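Local structure of single-stranded DNA-binding protein (Enterobacter phage Enc34, 5ODL) at residues E137-G142 with L167-R172. The protein binds DNA, probably single-stranded DNA, through a beta-sheet fold of the OB class. Sequence-based numbering, arbitrary orientation.
Sequences EEIYGG and LSVLKR
Lys-171 reaches from strand 159-173 to the C-terminal end of helix 132-138 and offers its ammonium group to Glu-138 twice, an instructive case of a lysine joining a helix end to a beta-sheet. In this domain, assigned to the OB clan, it fastens the helix end, and the loop leading on to strand 144-156, to the antiparallel partner of that strand. One bond goes to the backbone: NZ lies 3.0 Å from Glu-138 O, in the carbonyl plane, with a C=O...N angle of 146°. The other is a salt bridge, NZ to Glu-138 OE2 at 3.1 Å, in which the nitrogen stands well above the carboxylate plane. The bend of the glutamate chain at chi2 (66°) helps bring OE2 beside the lysine's methylenes, 3.2 Å from Lys-171 CG, as well as to NZ. A water accepts from NZ and donates to Glu-137 O, tying a second carbonyl of the last helical turn to the same ammonium. Asp-174 completes the setting, its OD1 forming a salt bridge with NZ and a hydrogen bond with Tyr-140 OH. The tyrosine ring stands obliquely to the lysine end, CE1 4.0 Å from NZ.

Beside these polar groups the contact is apolar. Ile-139, the first residue to leave helical geometry, lies antiparallel alongside Lys-171, its CD1 3.9 Å from Lys-171 CB. Its other branch, CG2, lies anti to the backbone N and meets Val-169 CG1 at 4.2 Å. Leu-35 of strand 33-35 touches both of these side chains.

Chemically, one ammonium gathers two carboxylates, a helix-terminal carbonyl and a water. The negative end of the helix dipole and both acids would be expected to stabilise the protonated lysine, pinning the helix terminus to the strand next to the apolar contact of Ile-139 and Val-169.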
ATOM      1  N   GLU A 137      -6.316 -13.959  10.871  1.00 20.46           N
ATOM      2  CA  GLU A 137      -6.954 -15.045  10.104  1.00 20.73           C
ATOM      3  C   GLU A 137      -7.524 -14.568   8.791  1.00 20.37           C
ATOM      4  O   GLU A 137      -7.406 -15.269   7.792  1.00 24.09           O
ATOM      5  CB  GLU A 137      -8.069 -15.693  10.927  1.00 22.12           C
ATOM      6  CG  GLU A 137      -7.559 -16.394  12.166  1.00 29.05           C
ATOM      7  CD  GLU A 137      -8.666 -17.035  12.996  1.00 39.94           C
ATOM      8  OE1 GLU A 137      -8.311 -17.834  13.881  1.00 53.80           O
ATOM      9  OE2 GLU A 137      -9.879 -16.762  12.782  1.00 42.64           O
ATOM     10  N   GLU A 138      -8.127 -13.379   8.779  1.00 17.76           N
ATOM     11  CA  GLU A 138      -8.763 -12.867   7.570  1.00 18.70           C
ATOM     12  C   GLU A 138      -7.772 -12.468   6.444  1.00 20.11           C
ATOM     13  O   GLU A 138      -7.975 -12.833   5.281  1.00 21.76           O
ATOM     14  CB  GLU A 138      -9.650 -11.689   7.911  1.00 18.89           C
ATOM     15  CG  GLU A 138     -10.501 -11.152   6.785  1.00 23.49           C
ATOM     16  CD  GLU A 138     -11.553 -12.142   6.329  1.00 25.60           C
ATOM     17  OE1 GLU A 138     -12.100 -12.878   7.168  1.00 26.73           O
ATOM     18  OE2 GLU A 138     -11.827 -12.171   5.125  1.00 29.86           O
ATOM     19  N   ILE A 139      -6.739 -11.713   6.792  1.00 17.75           N
ATOM     20  CA  ILE A 139      -5.807 -11.159   5.802  1.00 17.27           C
ATOM     21  C   ILE A 139      -4.457 -11.864   5.998  1.00 17.96           C
ATOM     22  O   ILE A 139      -3.629 -11.482   6.820  1.00 20.57           O
ATOM     23  CB  ILE A 139      -5.641  -9.611   5.922  1.00 16.38           C
ATOM     24  CG1 ILE A 139      -6.973  -8.846   5.922  1.00 20.28           C
ATOM     25  CG2 ILE A 139      -4.771  -9.121   4.757  1.00 18.08           C
ATOM     26  CD1 ILE A 139      -7.882  -9.082   4.765  1.00 21.79           C
ATOM     27  N   TYR A 140      -4.247 -12.907   5.208  1.00 19.61           N
ATOM     28  CA  TYR A 140      -3.068 -13.725   5.289  1.00 20.63           C
ATOM     29  C   TYR A 140      -2.266 -13.475   4.009  1.00 16.58           C
ATOM     30  O   TYR A 140      -2.823 -13.209   2.918  1.00 19.90           O
ATOM     31  CB  TYR A 140      -3.411 -15.223   5.472  1.00 19.16           C
ATOM     32  CG  TYR A 140      -4.347 -15.756   4.394  1.00 19.10           C
ATOM     33  CD1 TYR A 140      -5.713 -15.670   4.537  1.00 18.02           C
ATOM     34  CD2 TYR A 140      -3.841 -16.292   3.201  1.00 21.05           C
ATOM     35  CE1 TYR A 140      -6.577 -16.079   3.543  1.00 20.40           C
ATOM     36  CE2 TYR A 140      -4.696 -16.738   2.202  1.00 20.37           C
ATOM     37  CZ  TYR A 140      -6.065 -16.640   2.377  1.00 20.39           C
ATOM     38  OH  TYR A 140      -6.921 -17.047   1.395  1.00 23.05           O
ATOM     39  N   GLY A 141      -0.957 -13.599   4.138  1.00 19.14           N
ATOM     40  CA  GLY A 141      -0.064 -13.434   2.986  1.00 20.81           C
ATOM     41  C   GLY A 141      -0.453 -14.454   1.922  1.00 21.62           C
ATOM     42  O   GLY A 141      -0.504 -15.646   2.203  1.00 24.57           O
ATOM     43  N   GLY A 142      -0.744 -13.969   0.721  1.00 19.85           N
ATOM     44  CA  GLY A 142      -1.217 -14.778  -0.392  1.00 20.78           C
ATOM     45  C   GLY A 142      -2.647 -14.513  -0.800  1.00 20.71           C
ATOM     46  O   GLY A 142      -3.037 -14.827  -1.923  1.00 19.83           O
ATOM     47  N   LEU A 167      -4.556   3.182   4.939  1.00 16.42           N
ATOM     48  CA  LEU A 167      -5.827   3.544   5.547  1.00 17.32           C
ATOM     49  C   LEU A 167      -6.819   2.379   5.702  1.00 17.27           C
ATOM     50  O   LEU A 167      -7.508   2.339   6.728  1.00 16.48           O
ATOM     51  CB  LEU A 167      -6.513   4.713   4.839  1.00 18.39           C
ATOM     52  CG  LEU A 167      -5.785   6.077   4.928  1.00 22.00           C
ATOM     53  CD1 LEU A 167      -5.222   6.362   6.315  1.00 26.48           C
ATOM     54  CD2 LEU A 167      -4.680   6.227   3.901  1.00 20.96           C
ATOM     55  N   SER A 168      -6.899   1.473   4.717  1.00 16.73           N
ATOM     56  CA  SER A 168      -7.890   0.406   4.773  1.00 17.64           C
ATOM     57  C   SER A 168      -7.402  -0.787   3.987  1.00 17.34           C
ATOM     58  O   SER A 168      -6.676  -0.624   2.986  1.00 18.00           O
ATOM     59  CB  SER A 168      -9.255   0.884   4.258  1.00 20.01           C
ATOM     60  OG  SER A 168      -9.199   1.162   2.882  1.00 25.31           O
ATOM     61  N   VAL A 169      -7.782  -1.980   4.452  1.00 16.53           N
ATOM     62  CA  VAL A 169      -7.550  -3.224   3.709  1.00 16.59           C
ATOM     63  C   VAL A 169      -8.867  -4.013   3.677  1.00 19.40           C
ATOM     64  O   VAL A 169      -9.414  -4.321   4.740  1.00 19.76           O
ATOM     65  CB  VAL A 169      -6.456  -4.072   4.373  1.00 16.84           C
ATOM     66  CG1 VAL A 169      -6.194  -5.353   3.571  1.00 21.08           C
ATOM     67  CG2 VAL A 169      -5.159  -3.290   4.498  1.00 18.59           C
ATOM     68  N   LEU A 170      -9.358  -4.308   2.470  1.00 17.49           N
ATOM     69  CA  LEU A 170     -10.584  -5.101   2.237  1.00 18.73           C
ATOM     70  C   LEU A 170     -10.213  -6.442   1.616  1.00 19.33           C
ATOM     71  O   LEU A 170      -9.551  -6.478   0.585  1.00 18.68           O
ATOM     72  CB  LEU A 170     -11.532  -4.351   1.282  1.00 21.26           C
ATOM     73  CG  LEU A 170     -12.700  -5.103   0.603  1.00 22.97           C
ATOM     74  CD1 LEU A 170     -13.716  -5.537   1.638  1.00 23.94           C
ATOM     75  CD2 LEU A 170     -13.372  -4.300  -0.506  1.00 25.08           C
ATOM     76  N   LYS A 171     -10.653  -7.537   2.226  1.00 20.12           N
ATOM     77  CA  LYS A 171     -10.494  -8.860   1.643  1.00 20.58           C
ATOM     78  C   LYS A 171     -11.294  -8.942   0.356  1.00 20.34           C
ATOM     79  O   LYS A 171     -12.457  -8.571   0.312  1.00 20.22           O
ATOM     80  CB  LYS A 171     -11.008  -9.923   2.621  1.00 22.03           C
ATOM     81  CG  LYS A 171     -10.899 -11.355   2.124  1.00 22.87           C
ATOM     82  CD  LYS A 171      -9.463 -11.817   2.139  1.00 25.08           C
ATOM     83  CE  LYS A 171      -9.379 -13.322   2.183  1.00 25.12           C
ATOM     84  NZ  LYS A 171      -9.946 -13.955   3.392  1.00 24.26           N
ATOM     85  N   ARG A 172     -10.648  -9.454  -0.685  1.00 19.51           N
ATOM     86  CA  ARG A 172     -11.249  -9.588  -2.010  1.00 20.43           C
ATOM     87  C   ARG A 172     -11.341 -11.045  -2.463  1.00 21.48           C
ATOM     88  O   ARG A 172     -12.409 -11.468  -2.945  1.00 23.80           O
ATOM     89  CB  ARG A 172     -10.455  -8.756  -3.027  1.00 21.86           C
ATOM     90  CG  ARG A 172     -10.735  -7.265  -2.941  1.00 24.13           C
ATOM     91  CD  ARG A 172     -12.128  -6.879  -3.435  1.00 27.57           C
ATOM     92  NE  ARG A 172     -12.249  -7.258  -4.841  1.00 31.44           N
ATOM     93  CZ  ARG A 172     -13.324  -7.745  -5.463  1.00 36.88           C
ATOM     94  NH1 ARG A 172     -14.482  -7.928  -4.833  1.00 42.40           N
ATOM     95  NH2 ARG A 172     -13.228  -8.063  -6.753  1.00 40.44           N
TER
HETATM   96  O   HOH W   1      -9.423 -15.956   5.557  1.00 29.68           O